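Local coordinates for protein inorganic pyrophosphatase (Shewanella sp. AS-11, PDB 6LL7) that probably hydrolyses inorganic diphosphate to two phosphates, as a manganese-dependent pyrophosphatase of the DHH/DHHA2 (family II) type, at residues A[13-18]-A[114-119]; A[70-75]-A[91-96]; A[25-30]-A[126-131]; A[3-8]-A[33-38]. One frame throughout, in Å; residues are numbered along the deposited sequence.

Contact 1: A[13-18]-A[114-119]; sequences DSDSIC and VGCSNT. Unlike the reference sequence in segment 114-119: S117 (reference Arg). With MN (manganese (II) ion), chain F; MN (manganese (II) ion), chain E.
Two torsions bring D15 and S117 together: D15 extends its carboxylate with CG anti to the backbone N (chi1 -166°), and S117, which differs from the reference sequence, keeps OG beside its own N (chi1 -46°), bringing OG to the same oxygen that its backbone N reaches. D15 OD2 accepts from S117 N at 3.1 Å, on the syn side and slightly out of the carboxylate plane, and from S117 OG at 2.9 Å, which comes from above that plane. The same oxygen coordinates the chain F manganese at 2.2 Å. The other oxygen, D15 OD1, takes a fairly straight bond from N118 ND2 at 2.7 Å, aligned with CG-OD1 and in the plane of the amide, although amide and carboxylate planes are turned 51° apart. A weak bond from N118 N also reaches OD1, and C116 SG lies 3.4 Å from it. These donors lie at the N-terminal start of helix 117-128, after the N-cap C116. The arrangement belongs to the dinuclear manganese centre of the DHH domain, where D73, H95 and D147 join D15 on the chain F ion. D13 serves twice: as N-cap of helix 14-29 its OD1 accepts from S16 N and S16 OG on opposite faces of the carboxylate, while OD2 binds the chain E manganese at 2.0 Å together with H9 and D73. N118 OD1 is buried without a polar partner.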
loop_
_atom_site.group_PDB
_atom_site.type_symbol
_atom_site.label_atom_id
_atom_site.label_comp_id
_atom_site.label_asym_id
_atom_site.label_seq_id
_atom_site.Cartn_x
_atom_site.Cartn_y
_atom_site.Cartn_z
ATOM N N ASP A 13 2.630 4.012 0.049
ATOM C CA ASP A 13 2.140 3.565 1.387
ATOM C C ASP A 13 3.352 3.376 2.292
ATOM O O ASP A 13 4.462 3.631 1.814
ATOM C CB ASP A 13 1.314 2.282 1.273
ATOM C CG ASP A 13 2.012 1.174 0.509
ATOM O OD1 ASP A 13 3.198 1.351 0.154
ATOM O OD2 ASP A 13 1.351 0.169 0.248
ATOM N N SER A 14 3.165 2.926 3.538
ATOM C CA SER A 14 4.291 2.703 4.480
ATOM C C SER A 14 5.314 1.715 3.904
ATOM O O SER A 14 6.543 2.019 4.007
ATOM C CB SER A 14 3.805 2.287 5.830
ATOM O OG SER A 14 3.196 3.391 6.488
ATOM N N ASP A 15 4.853 0.624 3.273
ATOM C CA ASP A 15 5.724 -0.428 2.694
ATOM C C ASP A 15 6.682 0.201 1.682
ATOM O O ASP A 15 7.900 -0.073 1.794
ATOM C CB ASP A 15 4.920 -1.558 2.041
ATOM C CG ASP A 15 5.723 -2.815 1.725
ATOM O OD1 ASP A 15 6.819 -2.947 2.303
ATOM O OD2 ASP A 15 5.222 -3.670 0.946
ATOM N N SER A 16 6.158 0.968 0.712
ATOM C CA SER A 16 6.955 1.633 -0.355
ATOM C C SER A 16 7.987 2.597 0.252
ATOM O O SER A 16 9.109 2.643 -0.289
ATOM C CB SER A 16 6.091 2.366 -1.348
ATOM O OG SER A 16 5.127 1.501 -1.965
ATOM N N ILE A 17 7.645 3.366 1.298
ATOM C CA ILE A 17 8.531 4.434 1.854
ATOM C C ILE A 17 9.539 3.775 2.809
ATOM O O ILE A 17 10.752 4.027 2.660
ATOM C CB ILE A 17 7.705 5.526 2.561
ATOM C CG1 ILE A 17 6.769 6.278 1.611
ATOM C CG2 ILE A 17 8.613 6.473 3.322
ATOM C CD1 ILE A 17 7.478 7.125 0.571
ATOM N N CYS A 18 9.064 2.983 3.783
ATOM C CA CYS A 18 9.924 2.300 4.790
ATOM C C CYS A 18 10.852 1.298 4.078
ATOM O O CYS A 18 11.987 1.109 4.525
ATOM C CB CYS A 18 9.061 1.635 5.868
ATOM S SG CYS A 18 8.135 2.791 6.928
ATOM N N VAL A 114 4.390 -13.357 0.226
ATOM C CA VAL A 114 4.239 -12.904 1.632
ATOM C C VAL A 114 3.372 -11.646 1.611
ATOM O O VAL A 114 2.913 -11.261 0.507
ATOM C CB VAL A 114 5.599 -12.676 2.308
ATOM C CG1 VAL A 114 6.356 -13.976 2.437
ATOM C CG2 VAL A 114 6.439 -11.625 1.593
ATOM N N GLY A 115 3.128 -11.063 2.781
ATOM C CA GLY A 115 2.190 -9.938 2.960
ATOM C C GLY A 115 2.865 -8.576 2.891
ATOM O O GLY A 115 2.126 -7.565 2.994
ATOM N N CYS A 116 4.192 -8.513 2.722
ATOM C CA CYS A 116 4.950 -7.243 2.829
ATOM C C CYS A 116 6.367 -7.319 2.235
ATOM O O CYS A 116 7.156 -8.209 2.643
ATOM C CB CYS A 116 5.054 -6.839 4.288
ATOM S SG CYS A 116 5.513 -5.107 4.515
ATOM N N SER A 117 6.712 -6.341 1.383
ATOM C CA SER A 117 8.054 -6.178 0.771
ATOM C C SER A 117 9.127 -6.144 1.870
ATOM O O SER A 117 10.219 -6.705 1.684
ATOM C CB SER A 117 8.121 -4.957 -0.106
ATOM O OG SER A 117 7.000 -4.861 -0.966
ATOM N N ASN A 118 8.809 -5.530 2.997
ATOM C CA ASN A 118 9.769 -5.330 4.113
ATOM C C ASN A 118 10.106 -6.695 4.735
ATOM O O ASN A 118 11.171 -6.830 5.294
ATOM C CB ASN A 118 9.235 -4.268 5.081
ATOM C CG ASN A 118 9.703 -2.880 4.701
ATOM O OD1 ASN A 118 10.714 -2.409 5.204
ATOM N ND2 ASN A 118 8.997 -2.211 3.803
ATOM N N THR A 119 9.223 -7.683 4.620
ATOM C CA THR A 119 9.504 -9.079 5.055
ATOM C C THR A 119 10.623 -9.673 4.198
ATOM O O THR A 119 11.518 -10.329 4.769
ATOM C CB THR A 119 8.265 -9.968 4.974
ATOM O OG1 THR A 119 7.322 -9.369 5.863
ATOM C CG2 THR A 119 8.547 -11.413 5.337
HETATM MN MN MN F . 3.257 -4.114 0.126
HETATM MN MN MN E . 1.910 -0.931 -1.342
HETATM O O HOH W 1 1.711 -2.472 -2.391
HETATM O O HOH W 2 0.937 -3.573 -0.359
#

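Contact 2: A[70-75]-A[91-96]; sequences YIVDHS and GIVDHH. With MN (manganese (II) ion), chain F; MN (manganese (II) ion), chain E.
I71 bonds to G91 through its N and to V93 through its O, across two adjacent parallel strands of the six-stranded DHH-domain sheet. The strand ends carry the metal ligands D73 and H95, H95 being the middle residue of the DHH signature D94-H95-H96. I71 N donates to G91 O at 3.0 Å, I71 O accepts from V93 N at 2.9 Å, and V93 O accepts from D73 N at 2.9 Å. D73 bridges the two ions, OD1 on the chain F manganese and OD2 on the chain E manganese. H95 NE2 lies 3.0 Å from D73 OD1 because both coordinate the chain F ion; their planes are only 14° apart, and H95 ND1 bonds weakly to V114 O. In the second shell, D94 OD1 accepts a short bond (2.5 Å) from H96 ND1 through its syn lone pair, and a weak one from H95 N, consistent with a set orientation of the H96 ring, whose edge meets D73 OD1. A water lies 2.6 Å from both D94 OD2 and S75 OG and probably donates to the carboxylate; S75 OG is also hydrogen-bonded to G99 N. At the far end of the strands Y70 OH bonds E108, and the phenol ring, with CG anti to N (chi1 -153°), lies flat on the neighbouring glycine: G91 CA sits 3.4 Å from the ring centroid, almost on its normal, as a CH-pi contact.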
loop_
_atom_site.group_PDB
_atom_site.type_symbol
_atom_site.label_atom_id
_atom_site.label_comp_id
_atom_site.label_asym_id
_atom_site.label_seq_id
_atom_site.Cartn_x
_atom_site.Cartn_y
_atom_site.Cartn_z
ATOM N N TYR A 70 15.879 0.764 -8.290
ATOM C CA TYR A 70 15.486 -0.468 -7.569
ATOM C C TYR A 70 14.017 -0.305 -7.183
ATOM O O TYR A 70 13.700 0.591 -6.355
ATOM C CB TYR A 70 16.399 -0.695 -6.362
ATOM C CG TYR A 70 16.531 -2.142 -5.961
ATOM C CD1 TYR A 70 15.413 -2.913 -5.678
ATOM C CD2 TYR A 70 17.780 -2.753 -5.887
ATOM C CE1 TYR A 70 15.530 -4.253 -5.339
ATOM C CE2 TYR A 70 17.914 -4.087 -5.542
ATOM C CZ TYR A 70 16.784 -4.840 -5.267
ATOM O OH TYR A 70 16.902 -6.155 -4.934
ATOM N N ILE A 71 13.152 -1.117 -7.780
ATOM C CA ILE A 71 11.677 -1.022 -7.579
ATOM C C ILE A 71 11.282 -1.747 -6.284
ATOM O O ILE A 71 11.752 -2.865 -6.079
ATOM C CB ILE A 71 10.942 -1.609 -8.787
ATOM C CG1 ILE A 71 11.274 -0.868 -10.090
ATOM C CG2 ILE A 71 9.441 -1.645 -8.522
ATOM C CD1 ILE A 71 10.440 0.359 -10.342
ATOM N N VAL A 72 10.407 -1.146 -5.475
ATOM C CA VAL A 72 9.831 -1.762 -4.240
ATOM C C VAL A 72 8.301 -1.878 -4.363
ATOM O O VAL A 72 7.668 -0.882 -4.781
ATOM C CB VAL A 72 10.211 -0.940 -3.004
ATOM C CG1 VAL A 72 9.606 -1.527 -1.738
ATOM C CG2 VAL A 72 11.711 -0.786 -2.872
ATOM N N ASP A 73 7.745 -3.055 -4.037
ATOM C CA ASP A 73 6.317 -3.244 -3.643
ATOM C C ASP A 73 5.396 -3.139 -4.862
ATOM O O ASP A 73 4.211 -2.800 -4.690
ATOM C CB ASP A 73 5.896 -2.184 -2.610
ATOM C CG ASP A 73 4.624 -2.463 -1.834
ATOM O OD1 ASP A 73 4.251 -3.645 -1.709
ATOM O OD2 ASP A 73 4.027 -1.474 -1.343
ATOM N N HIS A 74 5.915 -3.377 -6.048
ATOM C CA HIS A 74 5.112 -3.641 -7.276
ATOM C C HIS A 74 6.026 -4.241 -8.358
ATOM O O HIS A 74 7.243 -4.261 -8.151
ATOM C CB HIS A 74 4.434 -2.353 -7.760
ATOM C CG HIS A 74 5.399 -1.339 -8.281
ATOM N ND1 HIS A 74 5.686 -1.239 -9.631
ATOM C CD2 HIS A 74 6.105 -0.366 -7.661
ATOM C CE1 HIS A 74 6.547 -0.266 -9.811
ATOM N NE2 HIS A 74 6.815 0.292 -8.626
ATOM N N SER A 75 5.448 -4.701 -9.462
ATOM C CA SER A 75 6.187 -5.036 -10.701
ATOM C C SER A 75 5.349 -4.608 -11.910
ATOM O O SER A 75 5.345 -5.345 -12.909
ATOM C CB SER A 75 6.576 -6.502 -10.740
ATOM O OG SER A 75 5.446 -7.365 -10.636
ATOM N N GLY A 91 16.954 -3.779 -9.856
ATOM C CA GLY A 91 16.379 -4.613 -8.783
ATOM C C GLY A 91 14.876 -4.501 -8.735
ATOM O O GLY A 91 14.354 -3.451 -9.127
ATOM N N ILE A 92 14.198 -5.576 -8.347
ATOM C CA ILE A 92 12.793 -5.517 -7.867
ATOM C C ILE A 92 12.694 -6.318 -6.567
ATOM O O ILE A 92 13.103 -7.490 -6.583
ATOM C CB ILE A 92 11.783 -6.048 -8.886
ATOM C CG1 ILE A 92 11.795 -5.261 -10.200
ATOM C CG2 ILE A 92 10.401 -6.029 -8.231
ATOM C CD1 ILE A 92 11.060 -5.956 -11.326
ATOM N N VAL A 93 12.141 -5.719 -5.515
ATOM C CA VAL A 93 11.745 -6.456 -4.281
ATOM C C VAL A 93 10.251 -6.231 -4.045
ATOM O O VAL A 93 9.852 -5.079 -3.887
ATOM C CB VAL A 93 12.578 -6.056 -3.055
ATOM C CG1 VAL A 93 12.571 -4.552 -2.783
ATOM C CG2 VAL A 93 12.109 -6.831 -1.846
ATOM N N ASP A 94 9.469 -7.307 -3.987
ATOM C CA ASP A 94 7.988 -7.227 -3.966
ATOM C C ASP A 94 7.387 -8.523 -3.415
ATOM O O ASP A 94 8.130 -9.503 -3.193
ATOM C CB ASP A 94 7.471 -6.943 -5.375
ATOM C CG ASP A 94 5.982 -6.655 -5.456
ATOM O OD1 ASP A 94 5.394 -6.309 -4.398
ATOM O OD2 ASP A 94 5.422 -6.763 -6.572
ATOM N N HIS A 95 6.070 -8.518 -3.224
ATOM C CA HIS A 95 5.263 -9.666 -2.746
ATOM C C HIS A 95 3.942 -9.710 -3.518
ATOM O O HIS A 95 2.969 -10.234 -2.958
ATOM C CB HIS A 95 5.028 -9.553 -1.240
ATOM C CG HIS A 95 4.291 -8.320 -0.822
ATOM N ND1 HIS A 95 2.980 -8.346 -0.375
ATOM C CD2 HIS A 95 4.668 -7.023 -0.800
ATOM C CE1 HIS A 95 2.591 -7.121 -0.091
ATOM N NE2 HIS A 95 3.617 -6.287 -0.340
ATOM N N HIS A 96 3.913 -9.192 -4.748
ATOM C CA HIS A 96 2.729 -9.263 -5.640
ATOM C C HIS A 96 2.979 -10.241 -6.786
ATOM O O HIS A 96 4.131 -10.697 -6.968
ATOM C CB HIS A 96 2.380 -7.889 -6.205
ATOM C CG HIS A 96 1.966 -6.922 -5.149
ATOM N ND1 HIS A 96 2.867 -6.061 -4.535
ATOM C CD2 HIS A 96 0.759 -6.694 -4.579
ATOM C CE1 HIS A 96 2.230 -5.355 -3.627
ATOM N NE2 HIS A 96 0.927 -5.709 -3.655
HETATM MN MN MN F . 3.257 -4.114 0.126
HETATM MN MN MN E . 1.910 -0.931 -1.342
HETATM O O HOH W 3 5.988 -8.574 -8.356
HETATM O O HOH W 1 1.711 -2.472 -2.391
HETATM O O HOH W 2 0.937 -3.573 -0.359
#

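Contact 3: A[25-30]-A[126-131]; sequences YLKNQI and DFYQVK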
loop_
_atom_site.group_PDB
_atom_site.type_symbol
_atom_site.label_atom_id
_atom_site.label_comp_id
_atom_site.label_asym_id
_atom_site.label_seq_id
_atom_site.Cartn_x
_atom_site.Cartn_y
_atom_site.Cartn_z
ATOM N N TYR A 25 19.783 1.763 2.851
ATOM C CA TYR A 25 20.761 1.570 3.952
ATOM C C TYR A 25 21.583 0.319 3.650
ATOM O O TYR A 25 22.812 0.435 3.647
ATOM C CB TYR A 25 20.076 1.483 5.317
ATOM C CG TYR A 25 21.040 1.217 6.446
ATOM C CD1 TYR A 25 21.733 2.253 7.051
ATOM C CD2 TYR A 25 21.306 -0.073 6.862
ATOM C CE1 TYR A 25 22.631 2.013 8.076
ATOM C CE2 TYR A 25 22.224 -0.334 7.866
ATOM C CZ TYR A 25 22.890 0.712 8.474
ATOM O OH TYR A 25 23.798 0.456 9.461
ATOM N N LEU A 26 20.920 -0.807 3.358
ATOM C CA LEU A 26 21.564 -2.130 3.125
ATOM C C LEU A 26 22.561 -2.040 1.971
ATOM O O LEU A 26 23.723 -2.480 2.138
ATOM C CB LEU A 26 20.488 -3.170 2.816
ATOM C CG LEU A 26 20.999 -4.564 2.440
ATOM C CD1 LEU A 26 21.997 -5.116 3.462
ATOM C CD2 LEU A 26 19.841 -5.515 2.279
ATOM N N LYS A 27 22.100 -1.520 0.829
ATOM C CA LYS A 27 22.924 -1.354 -0.386
ATOM C C LYS A 27 24.149 -0.493 -0.051
ATOM O O LYS A 27 25.253 -0.891 -0.469
ATOM C CB LYS A 27 22.068 -0.757 -1.510
ATOM C CG LYS A 27 21.084 -1.721 -2.146
ATOM C CD LYS A 27 21.731 -3.035 -2.571
ATOM C CE LYS A 27 20.884 -3.822 -3.524
ATOM N NZ LYS A 27 21.579 -5.076 -3.868
ATOM N N ASN A 28 23.985 0.623 0.673
ATOM C CA ASN A 28 25.119 1.531 1.001
ATOM C C ASN A 28 26.112 0.782 1.892
ATOM O O ASN A 28 27.315 1.060 1.770
ATOM C CB ASN A 28 24.676 2.855 1.639
ATOM C CG ASN A 28 24.021 3.784 0.635
ATOM O OD1 ASN A 28 22.952 4.337 0.901
ATOM N ND2 ASN A 28 24.636 3.931 -0.527
ATOM N N GLN A 29 25.633 -0.144 2.728
ATOM C CA GLN A 29 26.502 -0.895 3.676
ATOM C C GLN A 29 27.313 -1.957 2.928
ATOM O O GLN A 29 28.378 -2.335 3.451
ATOM C CB GLN A 29 25.680 -1.565 4.777
ATOM C CG GLN A 29 25.167 -0.592 5.823
ATOM C CD GLN A 29 26.266 -0.180 6.767
ATOM O OE1 GLN A 29 26.954 -1.023 7.346
ATOM N NE2 GLN A 29 26.431 1.121 6.929
ATOM N N ILE A 30 26.825 -2.443 1.779
ATOM C CA ILE A 30 27.519 -3.508 0.991
ATOM C C ILE A 30 28.203 -2.871 -0.224
ATOM O O ILE A 30 28.574 -3.634 -1.139
ATOM C CB ILE A 30 26.578 -4.670 0.598
ATOM C CG1 ILE A 30 25.369 -4.207 -0.216
ATOM C CG2 ILE A 30 26.157 -5.459 1.824
ATOM C CD1 ILE A 30 24.683 -5.294 -0.970
ATOM N N ASP A 126 19.726 -10.633 6.119
ATOM C CA ASP A 126 20.203 -11.962 6.587
ATOM C C ASP A 126 21.136 -12.569 5.527
ATOM O O ASP A 126 22.207 -13.070 5.908
ATOM C CB ASP A 126 19.034 -12.899 6.937
ATOM C CG ASP A 126 18.217 -12.487 8.162
ATOM O OD1 ASP A 126 18.557 -11.453 8.805
ATOM O OD2 ASP A 126 17.215 -13.177 8.431
ATOM N N PHE A 127 20.767 -12.512 4.245
ATOM C CA PHE A 127 21.583 -13.072 3.141
ATOM C C PHE A 127 22.942 -12.364 3.121
ATOM O O PHE A 127 23.970 -13.047 2.950
ATOM C CB PHE A 127 20.909 -12.924 1.777
ATOM C CG PHE A 127 21.852 -13.209 0.633
ATOM C CD1 PHE A 127 22.206 -14.513 0.320
ATOM C CD2 PHE A 127 22.450 -12.176 -0.080
ATOM C CE1 PHE A 127 23.093 -14.780 -0.711
ATOM C CE2 PHE A 127 23.327 -12.450 -1.123
ATOM C CZ PHE A 127 23.651 -13.750 -1.435
ATOM N N TYR A 128 22.960 -11.035 3.293
ATOM C CA TYR A 128 24.206 -10.227 3.219
ATOM C C TYR A 128 24.972 -10.283 4.549
ATOM O O TYR A 128 26.144 -9.879 4.568
ATOM C CB TYR A 128 23.905 -8.789 2.794
ATOM C CG TYR A 128 23.607 -8.617 1.325
ATOM C CD1 TYR A 128 24.532 -8.991 0.359
ATOM C CD2 TYR A 128 22.406 -8.080 0.903
ATOM C CE1 TYR A 128 24.271 -8.831 -0.994
ATOM C CE2 TYR A 128 22.127 -7.930 -0.445
ATOM C CZ TYR A 128 23.060 -8.294 -1.399
ATOM O OH TYR A 128 22.778 -8.107 -2.728
ATOM N N GLN A 129 24.342 -10.772 5.618
ATOM C CA GLN A 129 24.922 -10.791 6.992
ATOM C C GLN A 129 25.279 -9.354 7.397
ATOM O O GLN A 129 26.381 -9.132 7.909
ATOM C CB GLN A 129 26.106 -11.758 7.052
ATOM C CG GLN A 129 25.683 -13.201 6.784
ATOM C CD GLN A 129 26.771 -14.186 7.135
ATOM O OE1 GLN A 129 27.804 -14.235 6.480
ATOM N NE2 GLN A 129 26.564 -14.976 8.180
ATOM N N VAL A 130 24.359 -8.419 7.165
ATOM C CA VAL A 130 24.424 -7.024 7.696
ATOM C C VAL A 130 23.460 -6.930 8.874
ATOM O O VAL A 130 22.292 -7.304 8.689
ATOM C CB VAL A 130 24.066 -5.983 6.620
ATOM C CG1 VAL A 130 24.241 -4.573 7.171
ATOM C CG2 VAL A 130 24.873 -6.202 5.348
ATOM N N LYS A 131 23.923 -6.463 10.035
ATOM C CA LYS A 131 23.044 -6.240 11.214
ATOM C C LYS A 131 22.046 -5.132 10.862
ATOM O O LYS A 131 22.442 -4.147 10.212
ATOM C CB LYS A 131 23.838 -5.886 12.475
ATOM C CG LYS A 131 24.906 -6.898 12.888
ATOM C CD LYS A 131 24.389 -8.187 13.507
ATOM C CE LYS A 131 25.471 -8.938 14.265
ATOM N NZ LYS A 131 26.630 -9.287 13.403
#
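Y128 meets L26 and I30 where the C-terminal ends of helices 14-29 and 117-128 pack against each other, at the edge of the DHH domain remote from its metal site. Helix 117-128 is closed here by a Schellman motif: Q129, with positive phi, is the C-prime residue, Q129 N bonds D126 O, and V130 N returns to Y125 O. Y128, in the last turn, and V130, just beyond the motif, both point toward the other helix. Followed outward, the Y128 side chain starts with CB about 4.1 Å from I30 CG2, and CG stays close to the same methyl. At the next level the ring has two neighbours: CD1 lies near I30 CD1, while CD2 is met at the ring edge by L26 CD2 at 3.9 Å. Further out, CE1 and CE2 both lie under I30 CD1, and CZ is its closest ring atom at 3.4 Å. That methyl forms a CH-pi contact, 3.6 Å from the ring centroid and 17° off the normal. It gets there because I30 CG1 stands between the backbone N and carbonyl carbon (chi1 58°). F127 CD2 packs on the opposite face, so the ring is held between two hydrocarbon groups. The tip, Y128 OH, lies 3.5 Å from K27 NZ, the ammonium group that forms salt bridges with E108 and E32. V130 packs beside it all, with CG1 4.1 Å from Q29 CB and CG2 against L26 CD1 at 3.6 Å and I30 CG2 at 3.8 Å.

Contact 4: A[3-8]-A[33-38]; sequences SMYVVG and PAIAAR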
loop_
_atom_site.group_PDB
_atom_site.type_symbol
_atom_site.label_atom_id
_atom_site.label_comp_id
_atom_site.label_asym_id
_atom_site.label_seq_id
_atom_site.Cartn_x
_atom_site.Cartn_y
_atom_site.Cartn_z
ATOM N N SER A 3 24.718 6.550 -8.283
ATOM C CA SER A 3 24.010 5.761 -7.261
ATOM C C SER A 3 22.706 5.204 -7.853
ATOM O O SER A 3 22.235 5.757 -8.860
ATOM C CB SER A 3 23.746 6.598 -6.022
ATOM O OG SER A 3 24.533 7.784 -5.996
ATOM N N MET A 4 22.122 4.174 -7.241
ATOM C CA MET A 4 20.751 3.725 -7.606
ATOM C C MET A 4 19.730 4.498 -6.753
ATOM O O MET A 4 20.053 4.841 -5.602
ATOM C CB MET A 4 20.563 2.216 -7.410
ATOM C CG MET A 4 20.488 1.799 -5.943
ATOM S SD MET A 4 20.216 0.045 -5.668
ATOM C CE MET A 4 21.866 -0.593 -5.966
ATOM N N TYR A 5 18.539 4.717 -7.312
ATOM C CA TYR A 5 17.335 5.221 -6.611
ATOM C C TYR A 5 16.424 4.030 -6.283
ATOM O O TYR A 5 15.988 3.282 -7.216
ATOM C CB TYR A 5 16.619 6.284 -7.446
ATOM C CG TYR A 5 17.442 7.529 -7.630
ATOM C CD1 TYR A 5 18.305 7.673 -8.707
ATOM C CD2 TYR A 5 17.367 8.558 -6.709
ATOM C CE1 TYR A 5 19.078 8.813 -8.862
ATOM C CE2 TYR A 5 18.141 9.697 -6.839
ATOM C CZ TYR A 5 18.974 9.835 -7.931
ATOM O OH TYR A 5 19.720 10.966 -8.029
ATOM N N VAL A 6 16.168 3.830 -4.987
ATOM C CA VAL A 6 15.235 2.788 -4.489
ATOM C C VAL A 6 13.872 3.452 -4.347
ATOM O O VAL A 6 13.778 4.481 -3.630
ATOM C CB VAL A 6 15.691 2.207 -3.146
ATOM C CG1 VAL A 6 14.757 1.100 -2.712
ATOM C CG2 VAL A 6 17.131 1.733 -3.179
ATOM N N VAL A 7 12.855 2.937 -5.031
ATOM C CA VAL A 7 11.584 3.704 -5.072
ATOM C C VAL A 7 10.403 2.737 -5.167
ATOM O O VAL A 7 10.495 1.753 -5.917
ATOM C CB VAL A 7 11.620 4.751 -6.203
ATOM C CG1 VAL A 7 11.637 4.103 -7.581
ATOM C CG2 VAL A 7 10.466 5.745 -6.069
ATOM N N GLY A 8 9.360 3.014 -4.384
ATOM C CA GLY A 8 8.098 2.262 -4.387
ATOM C C GLY A 8 7.104 2.852 -5.376
ATOM O O GLY A 8 7.519 3.621 -6.261
ATOM N N PRO A 33 26.100 1.989 -3.924
ATOM C CA PRO A 33 25.516 3.268 -3.513
ATOM C C PRO A 33 24.055 3.427 -3.980
ATOM O O PRO A 33 23.687 3.005 -5.099
ATOM C CB PRO A 33 26.461 4.288 -4.158
ATOM C CG PRO A 33 27.785 3.555 -4.270
ATOM C CD PRO A 33 27.385 2.148 -4.629
ATOM N N ALA A 34 23.230 4.006 -3.110
ATOM C CA ALA A 34 21.756 3.991 -3.217
ATOM C C ALA A 34 21.185 5.188 -2.450
ATOM O O ALA A 34 21.737 5.536 -1.389
ATOM C CB ALA A 34 21.210 2.683 -2.700
ATOM N N ILE A 35 20.093 5.734 -2.987
ATOM C CA ILE A 35 19.328 6.912 -2.490
ATOM C C ILE A 35 17.857 6.497 -2.428
ATOM O O ILE A 35 17.300 6.142 -3.480
ATOM C CB ILE A 35 19.535 8.137 -3.421
ATOM C CG1 ILE A 35 21.009 8.527 -3.586
ATOM C CG2 ILE A 35 18.692 9.317 -2.971
ATOM C CD1 ILE A 35 21.304 9.202 -4.918
ATOM N N ALA A 36 17.250 6.540 -1.245
ATOM C CA ALA A 36 15.791 6.366 -1.062
ATOM C C ALA A 36 15.078 7.500 -1.802
ATOM O O ALA A 36 15.586 8.631 -1.779
ATOM C CB ALA A 36 15.453 6.342 0.404
ATOM N N ALA A 37 13.959 7.203 -2.449
ATOM C CA ALA A 37 13.129 8.184 -3.181
ATOM C C ALA A 37 11.649 7.808 -3.066
ATOM O O ALA A 37 11.355 6.638 -2.721
ATOM C CB ALA A 37 13.566 8.238 -4.611
ATOM N N ARG A 38 10.756 8.767 -3.329
ATOM C CA ARG A 38 9.288 8.553 -3.341
ATOM C C ARG A 38 8.675 9.258 -4.555
ATOM O O ARG A 38 9.272 10.233 -5.039
ATOM C CB ARG A 38 8.648 9.097 -2.057
ATOM C CG ARG A 38 8.869 10.583 -1.808
ATOM C CD ARG A 38 8.498 10.983 -0.399
ATOM N NE ARG A 38 9.030 12.297 -0.045
ATOM C CZ ARG A 38 8.397 13.462 -0.153
ATOM N NH1 ARG A 38 7.172 13.537 -0.653
ATOM N NH2 ARG A 38 9.029 14.563 0.191
HETATM O O HOH W 4 8.951 5.031 -2.413
#
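M4 and A34 press together at 3.4 Å between M4 CG and A34 CB, a snug fit for two carbons. The closeness follows from the M4 torsion: CG is tucked in the cleft flanked by its own N and C (chi1 72°), which turns it to the neighbouring strand, and a bend at chi3 then carries CE back to the vicinity of P33 O. V6, on the same face, stretches CG2 toward A34 CB at a looser 4.2 Å. Both side chains also touch helix 14-29, M4 at K27 and V6 at L23. This is the beta-alpha-beta unit that opens the chain: strands 4-7 and 34-38 run parallel, their axes inclined by 33°, and the helix connecting them packs on the face of M4, V6 and A34. Four backbone bonds join the strands: M4 N to P33 O, I35 N to M4 O at 2.8 Å, V6 N to I35 O and A37 N to V6 O. On the reverse face Y5 and I35 each have their first side-chain branch beside the backbone N and run alongside each other, with Y5 CE2 3.7 Å from I35 CD1. The Y5 ring additionally receives K61 in a cation-pi interaction. V7 gives the inner site to CG1, which leaves CG2 anti to N and in contact with A37 O at 3.6 Å. Where the strands begin to part, a water takes over the pairing: it accepts from G8 N at 2.8 Å and donates to A37 O at 2.9 Å.

Contacts 1 and 2 meet at the dinuclear manganese centre: D15 OD2 and D73 OD1 come within 2.8 Å of each other, their charges probably balanced by the chain F ion they share. Contact 4 adjoins contact 2 in the same sheet, with Y70 N 2.7 Å from Y5 O, and reaches contact 1 through S16 CB, 3.6 Å from G8 CA. Contact 3 uses the two helices of contact 1 but at their other ends, about 17 Å away between centres. It still touches contact 2, with K27 CE 3.6 Å from Y70 CE2. The ligands of contacts 1 and 2 thus sit at the start of helix 14-29 and the strand ends, while contact 3 lies away from the metals.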